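Local coordinates for protein enoyl CoA hydratase/isomerase (Crotonase) (Legionella pneumophila subsp. pneumophila, PDB 3I47) that probably catalyses the hydration or isomerisation of enoyl-CoA thioesters, as a member of the crotonase family, at residues G58-A63 with Q107-G112; L17-I22 with L54-K59; R131-E136 with A166-A171. One frame throughout, in Å; residues are numbered along the deposited sequence.

Contact 1. Residues G58-A63 with Q107-G112; sequences GKHFSA and QGAAFG
His60 sets ND1 of its ring against the backbone N of Ala109 and accepts that peptide hydrogen at 2.9 Å, N to ND1, in an almost straight bond. The donor sits a little off the ring plane, near the edge, while the CB of Lys59 lies against one face. A ring nitrogen thus serves as acceptor for this peptide N-H. Gln107 reaches back across the contact. Its unusual first torsion (chi1 91°) and a bend at chi2 curl the amide round, with NE2 lying against His60 C and donating to Gly58 O at 3.0 Å. The carbonyl oxygen lies in the plane of the Gln107 amide, but the nitrogen approaches from well above the plane of the Gly58 carbonyl. The same amide stands at nearly a right angle to the Phe61 ring, with OE1 at the ring's edge. Phe61 has CG anti to its backbone N (chi1 -173°), which carries the ring off beside Ala110, CD2 to CB 3.9 Å.

Between these side chains the backbones knit together. Phe61 N donates to Gln107 O, Ser62 N to Ala109 O at 2.9 Å, and Phe111 N to Ser62 O at 2.9 Å, making a single bridge of Ser62 with Ala110. A water joins Ser62 OG (2.7 Å) to Phe111 O (2.6 Å), and that hydroxyl is also bonded to Asn26 O. In crotonases this loop and the start of the helix after strand 109-111 contribute the two oxyanion-hole N-H groups, consistent with the contact lying beside that site. The loop after strand 51-56 is thereby laid along strand 109-111, whose other neighbour is strand 131-133, and Gly112 stands at the N-cap position of helix 113-120.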
ATOM      1  N   GLY A  58      -8.458 -11.604 -11.369  1.00 16.40           N
ATOM      2  CA  GLY A  58      -9.598 -12.393 -10.917  1.00 16.57           C
ATOM      3  C   GLY A  58     -10.654 -11.549 -10.218  1.00 17.06           C
ATOM      4  O   GLY A  58     -10.637 -10.317 -10.290  1.00 16.96           O
ATOM      5  N   LYS A  59     -11.579 -12.231  -9.549  1.00 17.80           N
ATOM      6  CA  LYS A  59     -12.744 -11.581  -8.941  1.00 18.08           C
ATOM      7  C   LYS A  59     -12.392 -10.729  -7.726  1.00 16.76           C
ATOM      8  O   LYS A  59     -13.035  -9.701  -7.481  1.00 16.66           O
ATOM      9  CB  LYS A  59     -13.787 -12.626  -8.526  1.00 20.74           C
ATOM     10  CG  LYS A  59     -14.339 -13.457  -9.675  1.00 33.42           C
ATOM     11  CD  LYS A  59     -15.395 -14.442  -9.175  1.00 24.64           C
ATOM     12  CE  LYS A  59     -15.956 -15.302 -10.304  1.00 33.65           C
ATOM     13  NZ  LYS A  59     -16.370 -14.471 -11.472  1.00 27.37           N
ATOM     14  N   HIS A  60     -11.371 -11.153  -6.982  1.00 15.79           N
ATOM     15  CA  HIS A  60     -11.117 -10.604  -5.644  1.00 15.19           C
ATOM     16  C   HIS A  60      -9.670 -10.260  -5.386  1.00 13.88           C
ATOM     17  O   HIS A  60      -8.772 -11.045  -5.706  1.00 14.61           O
ATOM     18  CB  HIS A  60     -11.551 -11.610  -4.569  1.00 15.62           C
ATOM     19  CG  HIS A  60     -12.985 -12.000  -4.668  1.00 16.59           C
ATOM     20  ND1 HIS A  60     -14.011 -11.097  -4.498  1.00 15.74           N
ATOM     21  CD2 HIS A  60     -13.570 -13.188  -4.946  1.00 16.73           C
ATOM     22  CE1 HIS A  60     -15.169 -11.711  -4.654  1.00 17.26           C
ATOM     23  NE2 HIS A  60     -14.930 -12.982  -4.925  1.00 16.68           N
ATOM     24  N   PHE A  61      -9.451  -9.110  -4.757  1.00 12.78           N
ATOM     25  CA  PHE A  61      -8.121  -8.717  -4.310  1.00 12.93           C
ATOM     26  C   PHE A  61      -7.524  -9.815  -3.413  1.00 13.29           C
ATOM     27  O   PHE A  61      -6.418 -10.296  -3.674  1.00 13.49           O
ATOM     28  CB  PHE A  61      -8.226  -7.380  -3.574  1.00 12.94           C
ATOM     29  CG  PHE A  61      -6.907  -6.774  -3.187  1.00 12.46           C
ATOM     30  CD1 PHE A  61      -6.104  -6.157  -4.143  1.00 12.86           C
ATOM     31  CD2 PHE A  61      -6.480  -6.784  -1.853  1.00 12.87           C
ATOM     32  CE1 PHE A  61      -4.884  -5.538  -3.790  1.00 13.25           C
ATOM     33  CE2 PHE A  61      -5.260  -6.184  -1.494  1.00 13.47           C
ATOM     34  CZ  PHE A  61      -4.458  -5.563  -2.465  1.00 13.81           C
ATOM     35  N   SER A  62      -8.239 -10.170  -2.347  1.00 13.29           N
ATOM     36  CA  SER A  62      -7.933 -11.382  -1.575  1.00 13.74           C
ATOM     37  C   SER A  62      -9.127 -11.791  -0.747  1.00 14.72           C
ATOM     38  O   SER A  62      -9.527 -11.058   0.154  1.00 15.06           O
ATOM     39  CB  SER A  62      -6.715 -11.207  -0.662  1.00 13.90           C
ATOM     40  OG  SER A  62      -6.520 -12.410   0.089  1.00 15.06           O
ATOM     41  N   ALA A  63      -9.683 -12.962  -1.051  1.00 14.24           N
ATOM     42  CA  ALA A  63     -10.907 -13.433  -0.376  1.00 15.18           C
ATOM     43  C   ALA A  63     -10.712 -13.857   1.087  1.00 15.49           C
ATOM     44  O   ALA A  63     -11.698 -14.066   1.812  1.00 16.07           O
ATOM     45  CB  ALA A  63     -11.547 -14.564  -1.174  1.00 16.49           C
ATOM     46  N   GLN A 107     -10.115  -4.589  -6.043  1.00 12.79           N
ATOM     47  CA  GLN A 107     -11.393  -4.995  -6.623  1.00 13.05           C
ATOM     48  C   GLN A 107     -11.987  -6.124  -5.774  1.00 13.02           C
ATOM     49  O   GLN A 107     -11.259  -6.887  -5.126  1.00 13.75           O
ATOM     50  CB  GLN A 107     -11.202  -5.468  -8.073  1.00 14.29           C
ATOM     51  CG  GLN A 107     -10.924  -6.995  -8.276  1.00 14.51           C
ATOM     52  CD  GLN A 107      -9.514  -7.474  -7.880  1.00 15.17           C
ATOM     53  OE1 GLN A 107      -8.712  -6.743  -7.268  1.00 14.69           O
ATOM     54  NE2 GLN A 107      -9.206  -8.731  -8.236  1.00 15.11           N
ATOM     55  N   GLY A 108     -13.308  -6.234  -5.776  1.00 13.83           N
ATOM     56  CA  GLY A 108     -13.954  -7.344  -5.058  1.00 13.54           C
ATOM     57  C   GLY A 108     -13.600  -7.393  -3.578  1.00 13.41           C
ATOM     58  O   GLY A 108     -13.370  -6.360  -2.938  1.00 13.85           O
ATOM     59  N   ALA A 109     -13.540  -8.600  -3.033  1.00 12.95           N
ATOM     60  CA  ALA A 109     -13.283  -8.776  -1.600  1.00 13.58           C
ATOM     61  C   ALA A 109     -11.817  -8.603  -1.232  1.00 13.74           C
ATOM     62  O   ALA A 109     -10.931  -9.150  -1.902  1.00 13.30           O
ATOM     63  CB  ALA A 109     -13.774 -10.146  -1.148  1.00 13.29           C
ATOM     64  N   ALA A 110     -11.578  -7.837  -0.164  1.00 13.54           N
ATOM     65  CA  ALA A 110     -10.267  -7.748   0.485  1.00 13.26           C
ATOM     66  C   ALA A 110     -10.520  -8.072   1.944  1.00 14.57           C
ATOM     67  O   ALA A 110     -10.860  -7.188   2.737  1.00 14.70           O
ATOM     68  CB  ALA A 110      -9.649  -6.346   0.321  1.00 13.49           C
ATOM     69  N   PHE A 111     -10.431  -9.363   2.268  1.00 14.88           N
ATOM     70  CA  PHE A 111     -10.795  -9.864   3.594  1.00 15.82           C
ATOM     71  C   PHE A 111      -9.544 -10.335   4.324  1.00 16.99           C
ATOM     72  O   PHE A 111      -8.782 -11.146   3.786  1.00 17.78           O
ATOM     73  CB  PHE A 111     -11.798 -11.025   3.474  1.00 16.79           C
ATOM     74  CG  PHE A 111     -13.179 -10.628   2.959  1.00 18.03           C
ATOM     75  CD1 PHE A 111     -13.557  -9.291   2.799  1.00 17.95           C
ATOM     76  CD2 PHE A 111     -14.102 -11.622   2.639  1.00 18.50           C
ATOM     77  CE1 PHE A 111     -14.837  -8.957   2.331  1.00 17.67           C
ATOM     78  CE2 PHE A 111     -15.383 -11.301   2.174  1.00 18.95           C
ATOM     79  CZ  PHE A 111     -15.747  -9.963   2.020  1.00 19.06           C
ATOM     80  N   GLY A 112      -9.321  -9.827   5.535  1.00 18.27           N
ATOM     81  CA  GLY A 112      -8.198 -10.288   6.356  1.00 18.93           C
ATOM     82  C   GLY A 112      -6.911  -9.588   5.988  1.00 19.10           C
ATOM     83  O   GLY A 112      -6.857  -8.362   5.884  1.00 19.77           O
TER
HETATM   84  O   HOH W   1      -6.517 -11.802   2.698  1.00 15.91           O

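Contact 2. Residues L17-I22 with L54-K59; sequences LTMNRI and LKANGK
Lys55 and Thr18 meet on one face of two parallel strands. The lysine leaves its backbone with CG between N and the carbonyl carbon (chi1 63°), runs extended, and bends only at its last torsion, which brings NZ to Thr18 OG1 at 2.8 Å. The two branches of the threonine divide the work: the hydroxyl receives the ammonium, and the methyl CG2 lies against the amide of Asn57, 3.5 Å from ND2, with the two side chains crossing at about a right angle. The Asn57 amide makes its own bond, ND2 to Asn20 OD1 at 2.9 Å. The oxygen lies in the Asn57 amide plane while the donor stands above the Asn20 carbonyl plane, and the two amide planes are 81° apart. Asn20 ND2 is held in turn by Ser4 O, so both ends of that amide are fixed.

The other face is apolar. Leu17 and Leu54 lie side by side and point the same way, CD2 to CD2 3.8 Å, while Met19 bends at chi3 to set CE beside Ala56 CB at 4.1 Å. Between the faces, Lys55 N donates to Leu17 O, Met19 N to Lys55 O, and Asn57 N to Met19 O. Past the strand ends, Ile22 lays CG1 and CD1 along Asn57 CB, and a water links Ile22 O (2.8 Å) to Lys59 N (3.0 Å). Strand segments 17-19 and 54-56, inclined at 33°, belong to a beta-alpha-beta unit: two parallel neighbouring strands joined through helix 30-45, which Leu17 and Met19 touch, within the core sheet of a crotonase-type fold.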
ATOM      1  N   LEU A  17       3.002  -5.193  -9.101  1.00 14.57           N
ATOM      2  CA  LEU A  17       2.937  -6.550  -8.542  1.00 15.02           C
ATOM      3  C   LEU A  17       1.495  -6.979  -8.625  1.00 14.53           C
ATOM      4  O   LEU A  17       0.625  -6.304  -8.071  1.00 14.53           O
ATOM      5  CB  LEU A  17       3.395  -6.573  -7.079  1.00 17.00           C
ATOM      6  CG  LEU A  17       4.872  -6.522  -6.673  1.00 19.07           C
ATOM      7  CD1 LEU A  17       5.494  -5.147  -6.888  1.00 18.77           C
ATOM      8  CD2 LEU A  17       4.990  -6.939  -5.219  1.00 18.57           C
ATOM      9  N   THR A  18       1.230  -8.087  -9.316  1.00 13.35           N
ATOM     10  CA  THR A  18      -0.143  -8.560  -9.491  1.00 13.59           C
ATOM     11  C   THR A  18      -0.364  -9.954  -8.899  1.00 13.38           C
ATOM     12  O   THR A  18       0.189 -10.942  -9.393  1.00 13.74           O
ATOM     13  CB  THR A  18      -0.541  -8.549 -10.988  1.00 13.45           C
ATOM     14  OG1 THR A  18      -0.291  -7.247 -11.530  1.00 14.24           O
ATOM     15  CG2 THR A  18      -2.014  -8.885 -11.164  1.00 14.88           C
ATOM     16  N   MET A  19      -1.191 -10.028  -7.859  1.00 12.59           N
ATOM     17  CA  MET A  19      -1.593 -11.323  -7.311  1.00 12.37           C
ATOM     18  C   MET A  19      -2.444 -12.052  -8.349  1.00 13.26           C
ATOM     19  O   MET A  19      -3.433 -11.513  -8.845  1.00 13.68           O
ATOM     20  CB  MET A  19      -2.351 -11.137  -5.997  1.00 12.15           C
ATOM     21  CG  MET A  19      -1.467 -10.589  -4.858  1.00 14.34           C
ATOM     22  SD  MET A  19      -2.295 -10.245  -3.248  1.00 10.36           S
ATOM     23  CE  MET A  19      -3.430  -8.910  -3.691  1.00 15.33           C
ATOM     24  N   ASN A  20      -2.052 -13.283  -8.672  1.00 13.88           N
ATOM     25  CA  ASN A  20      -2.608 -13.955  -9.845  1.00 14.70           C
ATOM     26  C   ASN A  20      -3.080 -15.385  -9.546  1.00 14.79           C
ATOM     27  O   ASN A  20      -3.116 -16.243 -10.446  1.00 15.44           O
ATOM     28  CB  ASN A  20      -1.564 -13.917 -10.980  1.00 15.77           C
ATOM     29  CG  ASN A  20      -2.144 -14.287 -12.336  1.00 16.11           C
ATOM     30  OD1 ASN A  20      -3.203 -13.799 -12.734  1.00 17.01           O
ATOM     31  ND2 ASN A  20      -1.440 -15.160 -13.059  1.00 16.64           N
ATOM     32  N   ARG A  21      -3.460 -15.640  -8.296  1.00 14.03           N
ATOM     33  CA  ARG A  21      -4.097 -16.920  -7.943  1.00 15.02           C
ATOM     34  C   ARG A  21      -5.597 -16.813  -8.188  1.00 16.03           C
ATOM     35  O   ARG A  21      -6.391 -16.756  -7.246  1.00 15.77           O
ATOM     36  CB  ARG A  21      -3.810 -17.309  -6.494  1.00 15.59           C
ATOM     37  CG  ARG A  21      -2.377 -17.739  -6.246  1.00 17.83           C
ATOM     38  CD  ARG A  21      -2.283 -18.410  -4.878  1.00 17.10           C
ATOM     39  NE  ARG A  21      -0.924 -18.827  -4.531  1.00 19.79           N
ATOM     40  CZ  ARG A  21      -0.607 -19.381  -3.360  1.00 18.08           C
ATOM     41  NH1 ARG A  21      -1.549 -19.590  -2.451  1.00 20.22           N
ATOM     42  NH2 ARG A  21       0.644 -19.734  -3.103  1.00 20.72           N
ATOM     43  N   ILE A  22      -5.974 -16.758  -9.465  1.00 16.81           N
ATOM     44  CA  ILE A  22      -7.358 -16.478  -9.845  1.00 17.76           C
ATOM     45  C   ILE A  22      -8.340 -17.526  -9.312  1.00 17.77           C
ATOM     46  O   ILE A  22      -9.377 -17.176  -8.749  1.00 17.87           O
ATOM     47  CB  ILE A  22      -7.483 -16.280 -11.384  1.00 19.12           C
ATOM     48  CG1 ILE A  22      -6.761 -14.979 -11.793  1.00 20.22           C
ATOM     49  CG2 ILE A  22      -8.966 -16.298 -11.816  1.00 21.58           C
ATOM     50  CD1 ILE A  22      -6.594 -14.802 -13.302  1.00 21.07           C
ATOM     51  N   LEU A  54       0.423  -2.463  -5.944  1.00 13.43           N
ATOM     52  CA  LEU A  54      -0.024  -3.826  -5.631  1.00 13.92           C
ATOM     53  C   LEU A  54      -1.453  -3.982  -6.123  1.00 13.17           C
ATOM     54  O   LEU A  54      -2.343  -3.239  -5.705  1.00 13.99           O
ATOM     55  CB  LEU A  54       0.006  -4.079  -4.116  1.00 15.72           C
ATOM     56  CG  LEU A  54       1.263  -3.710  -3.311  1.00 22.06           C
ATOM     57  CD1 LEU A  54       1.078  -4.081  -1.826  1.00 18.20           C
ATOM     58  CD2 LEU A  54       2.539  -4.351  -3.889  1.00 18.42           C
ATOM     59  N   LYS A  55      -1.675  -4.948  -7.011  1.00 12.75           N
ATOM     60  CA  LYS A  55      -3.001  -5.178  -7.570  1.00 12.96           C
ATOM     61  C   LYS A  55      -3.247  -6.659  -7.716  1.00 13.09           C
ATOM     62  O   LYS A  55      -2.428  -7.461  -7.274  1.00 13.35           O
ATOM     63  CB  LYS A  55      -3.184  -4.437  -8.905  1.00 12.88           C
ATOM     64  CG  LYS A  55      -2.251  -4.866 -10.061  1.00 12.23           C
ATOM     65  CD  LYS A  55      -2.508  -3.985 -11.291  1.00 14.45           C
ATOM     66  CE  LYS A  55      -1.632  -4.360 -12.465  1.00 13.46           C
ATOM     67  NZ  LYS A  55      -2.069  -5.665 -13.063  1.00 15.97           N
ATOM     68  N   ALA A  56      -4.376  -7.012  -8.316  1.00 12.08           N
ATOM     69  CA  ALA A  56      -4.798  -8.411  -8.357  1.00 12.47           C
ATOM     70  C   ALA A  56      -5.601  -8.693  -9.612  1.00 14.31           C
ATOM     71  O   ALA A  56      -6.317  -7.825 -10.111  1.00 15.22           O
ATOM     72  CB  ALA A  56      -5.621  -8.762  -7.114  1.00 13.01           C
ATOM     73  N   ASN A  57      -5.471  -9.920 -10.107  1.00 14.55           N
ATOM     74  CA  ASN A  57      -6.350 -10.431 -11.153  1.00 15.14           C
ATOM     75  C   ASN A  57      -7.465 -11.276 -10.547  1.00 15.65           C
ATOM     76  O   ASN A  57      -7.435 -11.608  -9.359  1.00 16.16           O
ATOM     77  CB  ASN A  57      -5.552 -11.266 -12.159  1.00 15.18           C
ATOM     78  CG  ASN A  57      -4.661 -10.418 -13.049  1.00 15.07           C
ATOM     79  OD1 ASN A  57      -4.945  -9.244 -13.310  1.00 16.01           O
ATOM     80  ND2 ASN A  57      -3.560 -11.008 -13.523  1.00 16.24           N
ATOM     81  N   GLY A  58      -8.458 -11.604 -11.369  1.00 16.40           N
ATOM     82  CA  GLY A  58      -9.598 -12.393 -10.917  1.00 16.57           C
ATOM     83  C   GLY A  58     -10.654 -11.549 -10.218  1.00 17.06           C
ATOM     84  O   GLY A  58     -10.637 -10.317 -10.290  1.00 16.96           O
ATOM     85  N   LYS A  59     -11.579 -12.231  -9.549  1.00 17.80           N
ATOM     86  CA  LYS A  59     -12.744 -11.581  -8.941  1.00 18.08           C
ATOM     87  C   LYS A  59     -12.392 -10.729  -7.726  1.00 16.76           C
ATOM     88  O   LYS A  59     -13.035  -9.701  -7.481  1.00 16.66           O
ATOM     89  CB  LYS A  59     -13.787 -12.626  -8.526  1.00 20.74           C
ATOM     90  CG  LYS A  59     -14.339 -13.457  -9.675  1.00 33.42           C
ATOM     91  CD  LYS A  59     -15.395 -14.442  -9.175  1.00 24.64           C
ATOM     92  CE  LYS A  59     -15.956 -15.302 -10.304  1.00 33.65           C
ATOM     93  NZ  LYS A  59     -16.370 -14.471 -11.472  1.00 27.37           N
TER
HETATM   94  O   HOH W   2     -11.206 -15.161  -9.470  1.00 28.51           O

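Contact 3. Residues R131-E136 with A166-A171; sequences RFCFSE and AEVFDA
Phe169 O accepts the N-H of Phe132, N to O 2.8 Å, nearly head-on, and also has the CA of Arg131 and the edge of the Phe132 ring close by. The return bond, from Phe169 N to Phe132 O at 2.9 Å, completes a hydrogen-bonded antiparallel pair. Both phenylalanines project from the same face of this pairing. With CG between its backbone N and carbonyl carbon (chi1 57°), Phe169 folds its ring over Phe132, whose CB sits above the ring face, 3.6 Å from the Phe169 centroid. The two rings are near parallel but slid apart, so the contact is CH-pi rather than a stack. Phe134 joins from the rim, CE2 to Phe169 CE2 3.8 Å, its plane inclined at 46°. Arg131 CB and Val168 CG1 pack on the other face.

Toward Glu167 a water spans the two backbones, accepting from Phe134 N (2.9 Å) and donating to Glu167 O (2.7 Å). Asp170, at the N-cap of helix 171-176, bonds through OD1 to Arg173 N. The chemistry implies a join carried by two backbone bonds and a largely aromatic interior, with water satisfying polar backbone atoms near Glu167.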
ATOM      1  N   ARG A 131     -15.211  -4.762  -1.316  1.00 15.67           N
ATOM      2  CA  ARG A 131     -15.694  -4.925   0.057  0.50 16.35           C
ATOM      3  C   ARG A 131     -14.537  -5.335   0.942  1.00 15.46           C
ATOM      4  O   ARG A 131     -13.589  -5.984   0.494  1.00 16.13           O
ATOM      5  CB  ARG A 131     -16.810  -5.969   0.176  0.50 18.07           C
ATOM      6  CG  ARG A 131     -18.013  -5.751  -0.718  0.50 30.73           C
ATOM      7  CD  ARG A 131     -18.010  -6.815  -1.783  0.50 20.43           C
ATOM      8  NE  ARG A 131     -17.706  -8.116  -1.193  0.50 31.27           N
ATOM      9  CZ  ARG A 131     -17.593  -9.255  -1.867  0.50 21.19           C
ATOM     10  NH1 ARG A 131     -17.320 -10.376  -1.215  0.50 31.47           N
ATOM     11  NH2 ARG A 131     -17.770  -9.286  -3.181  0.50 31.53           N
ATOM     12  N   PHE A 132     -14.605  -4.931   2.207  1.00 13.78           N
ATOM     13  CA  PHE A 132     -13.515  -5.172   3.148  1.00 13.33           C
ATOM     14  C   PHE A 132     -14.033  -5.832   4.412  1.00 13.48           C
ATOM     15  O   PHE A 132     -15.193  -5.667   4.769  1.00 13.65           O
ATOM     16  CB  PHE A 132     -12.868  -3.833   3.533  1.00 13.33           C
ATOM     17  CG  PHE A 132     -12.226  -3.118   2.376  1.00 15.23           C
ATOM     18  CD1 PHE A 132     -12.993  -2.318   1.534  1.00 14.89           C
ATOM     19  CD2 PHE A 132     -10.851  -3.240   2.145  1.00 14.52           C
ATOM     20  CE1 PHE A 132     -12.381  -1.647   0.447  1.00 15.57           C
ATOM     21  CE2 PHE A 132     -10.241  -2.578   1.073  1.00 15.47           C
ATOM     22  CZ  PHE A 132     -11.010  -1.777   0.244  1.00 15.49           C
ATOM     23  N   CYS A 133     -13.158  -6.565   5.091  1.00 13.26           N
ATOM     24  CA  CYS A 133     -13.534  -7.194   6.357  1.00 13.30           C
ATOM     25  C   CYS A 133     -12.315  -7.596   7.162  1.00 14.19           C
ATOM     26  O   CYS A 133     -11.379  -8.176   6.618  1.00 15.65           O
ATOM     27  CB  CYS A 133     -14.400  -8.431   6.087  1.00 13.74           C
ATOM     28  SG  CYS A 133     -15.101  -9.201   7.559  1.00 16.52           S
ATOM     29  N   PHE A 134     -12.343  -7.309   8.458  1.00 13.90           N
ATOM     30  CA  PHE A 134     -11.371  -7.878   9.405  1.00 15.71           C
ATOM     31  C   PHE A 134     -12.074  -9.012  10.145  1.00 16.40           C
ATOM     32  O   PHE A 134     -12.724  -8.802  11.178  1.00 16.09           O
ATOM     33  CB  PHE A 134     -10.842  -6.801  10.364  1.00 16.52           C
ATOM     34  CG  PHE A 134     -10.401  -5.550   9.672  1.00 16.08           C
ATOM     35  CD1 PHE A 134      -9.322  -5.564   8.790  1.00 16.91           C
ATOM     36  CD2 PHE A 134     -11.084  -4.354   9.868  1.00 16.91           C
ATOM     37  CE1 PHE A 134      -8.919  -4.397   8.126  1.00 16.55           C
ATOM     38  CE2 PHE A 134     -10.694  -3.187   9.203  1.00 16.65           C
ATOM     39  CZ  PHE A 134      -9.615  -3.208   8.332  1.00 17.18           C
ATOM     40  N   SER A 135     -11.963 -10.222   9.593  1.00 17.68           N
ATOM     41  CA  SER A 135     -12.825 -11.334   9.985  1.00 17.85           C
ATOM     42  C   SER A 135     -12.318 -12.175  11.164  1.00 17.03           C
ATOM     43  O   SER A 135     -13.013 -13.094  11.599  1.00 17.56           O
ATOM     44  CB  SER A 135     -13.064 -12.248   8.770  1.00 19.25           C
ATOM     45  OG  SER A 135     -11.827 -12.626   8.191  1.00 32.99           O
ATOM     46  N   GLU A 136     -11.139 -11.842  11.690  1.00 16.14           N
ATOM     47  CA  GLU A 136     -10.414 -12.726  12.624  1.00 15.81           C
ATOM     48  C   GLU A 136     -11.185 -13.152  13.869  1.00 15.89           C
ATOM     49  O   GLU A 136     -11.095 -14.308  14.281  1.00 16.03           O
ATOM     50  CB  GLU A 136      -9.070 -12.109  13.022  1.00 16.62           C
ATOM     51  CG  GLU A 136      -8.004 -12.123  11.899  1.00 27.10           C
ATOM     52  CD  GLU A 136      -8.217 -11.079  10.787  1.00 18.57           C
ATOM     53  OE1 GLU A 136      -9.112 -10.213  10.873  1.00 27.58           O
ATOM     54  OE2 GLU A 136      -7.441 -11.116   9.799  1.00 28.77           O
ATOM     55  N   ALA A 166     -16.232  -7.681  13.135  1.00 14.66           N
ATOM     56  CA  ALA A 166     -15.914  -8.440  11.918  1.00 15.08           C
ATOM     57  C   ALA A 166     -16.935  -8.188  10.796  1.00 15.18           C
ATOM     58  O   ALA A 166     -17.158  -9.046   9.929  1.00 15.93           O
ATOM     59  CB  ALA A 166     -15.775  -9.951  12.237  1.00 15.03           C
ATOM     60  N   GLU A 167     -17.569  -7.016  10.822  1.00 14.78           N
ATOM     61  CA  GLU A 167     -18.543  -6.688   9.786  1.00 15.06           C
ATOM     62  C   GLU A 167     -17.869  -6.424   8.440  1.00 14.73           C
ATOM     63  O   GLU A 167     -16.735  -5.933   8.370  1.00 15.33           O
ATOM     64  CB  GLU A 167     -19.429  -5.512  10.194  1.00 15.64           C
ATOM     65  CG  GLU A 167     -18.734  -4.152  10.211  1.00 17.64           C
ATOM     66  CD  GLU A 167     -19.468  -3.144  11.075  1.00 17.04           C
ATOM     67  OE1 GLU A 167     -20.407  -2.492  10.568  1.00 18.70           O
ATOM     68  OE2 GLU A 167     -19.096  -3.005  12.255  1.00 18.05           O
ATOM     69  N   VAL A 168     -18.594  -6.746   7.376  1.00 14.91           N
ATOM     70  CA  VAL A 168     -18.154  -6.391   6.026  1.00 14.80           C
ATOM     71  C   VAL A 168     -18.534  -4.941   5.776  1.00 16.12           C
ATOM     72  O   VAL A 168     -19.644  -4.516   6.108  1.00 18.01           O
ATOM     73  CB  VAL A 168     -18.801  -7.317   4.971  1.00 14.32           C
ATOM     74  CG1 VAL A 168     -18.369  -6.909   3.541  1.00 14.98           C
ATOM     75  CG2 VAL A 168     -18.426  -8.750   5.246  1.00 16.13           C
ATOM     76  N   PHE A 169     -17.606  -4.166   5.223  1.00 15.45           N
ATOM     77  CA  PHE A 169     -17.899  -2.784   4.867  1.00 15.73           C
ATOM     78  C   PHE A 169     -17.566  -2.514   3.414  1.00 16.12           C
ATOM     79  O   PHE A 169     -16.575  -3.031   2.891  1.00 17.13           O
ATOM     80  CB  PHE A 169     -17.266  -1.763   5.833  1.00 15.32           C
ATOM     81  CG  PHE A 169     -15.759  -1.859   5.989  1.00 13.61           C
ATOM     82  CD1 PHE A 169     -14.925  -0.894   5.401  1.00 15.29           C
ATOM     83  CD2 PHE A 169     -15.172  -2.856   6.780  1.00 14.99           C
ATOM     84  CE1 PHE A 169     -13.534  -0.937   5.569  1.00 14.08           C
ATOM     85  CE2 PHE A 169     -13.783  -2.915   6.962  1.00 14.01           C
ATOM     86  CZ  PHE A 169     -12.947  -1.950   6.355  1.00 15.31           C
ATOM     87  N   ASP A 170     -18.419  -1.727   2.761  1.00 15.79           N
ATOM     88  CA  ASP A 170     -18.275  -1.499   1.323  1.00 16.55           C
ATOM     89  C   ASP A 170     -17.237  -0.434   0.964  1.00 15.81           C
ATOM     90  O   ASP A 170     -16.604   0.157   1.841  1.00 15.73           O
ATOM     91  CB  ASP A 170     -19.635  -1.264   0.639  1.00 18.58           C
ATOM     92  CG  ASP A 170     -20.326   0.024   1.075  1.00 25.12           C
ATOM     93  OD1 ASP A 170     -19.674   0.922   1.644  1.00 19.96           O
ATOM     94  OD2 ASP A 170     -21.556   0.146   0.831  1.00 21.38           O
ATOM     95  N   ALA A 171     -17.028  -0.238  -0.337  1.00 16.34           N
ATOM     96  CA  ALA A 171     -15.994   0.672  -0.817  1.00 16.49           C
ATOM     97  C   ALA A 171     -16.298   2.105  -0.401  1.00 15.55           C
ATOM     98  O   ALA A 171     -15.377   2.834  -0.026  1.00 15.47           O
ATOM     99  CB  ALA A 171     -15.862   0.573  -2.333  1.00 16.92           C
TER
HETATM  100  O   HOH W   3     -14.431  -5.779   9.847  1.00 14.48           O

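The three contacts lie in a row through one crotonase domain: contact 2 opens first, contact 1 begins on Gly58 and Lys59 where contact 2 ends, and contact 3 follows. Contact 2 belongs to the six-stranded sheet; contacts 1 and 3 both reach the three-stranded sheet of 109-111, 131-133 and 168-170. Centres of contacts 1 and 2 are about 9 Å apart, those of 1 and 3 about 11 Å, and those of 2 and 3 about 19 Å without touching. Contact 1 therefore bridges the two sheets, with Phe61 packed on Met19 and Ala56, and Ala110 and Gly112 probably hydrogen-bonded to strand 131-133. The loop following strand 51-56 thus appears to tie the larger sheet to the smaller within the crotonase-type domain.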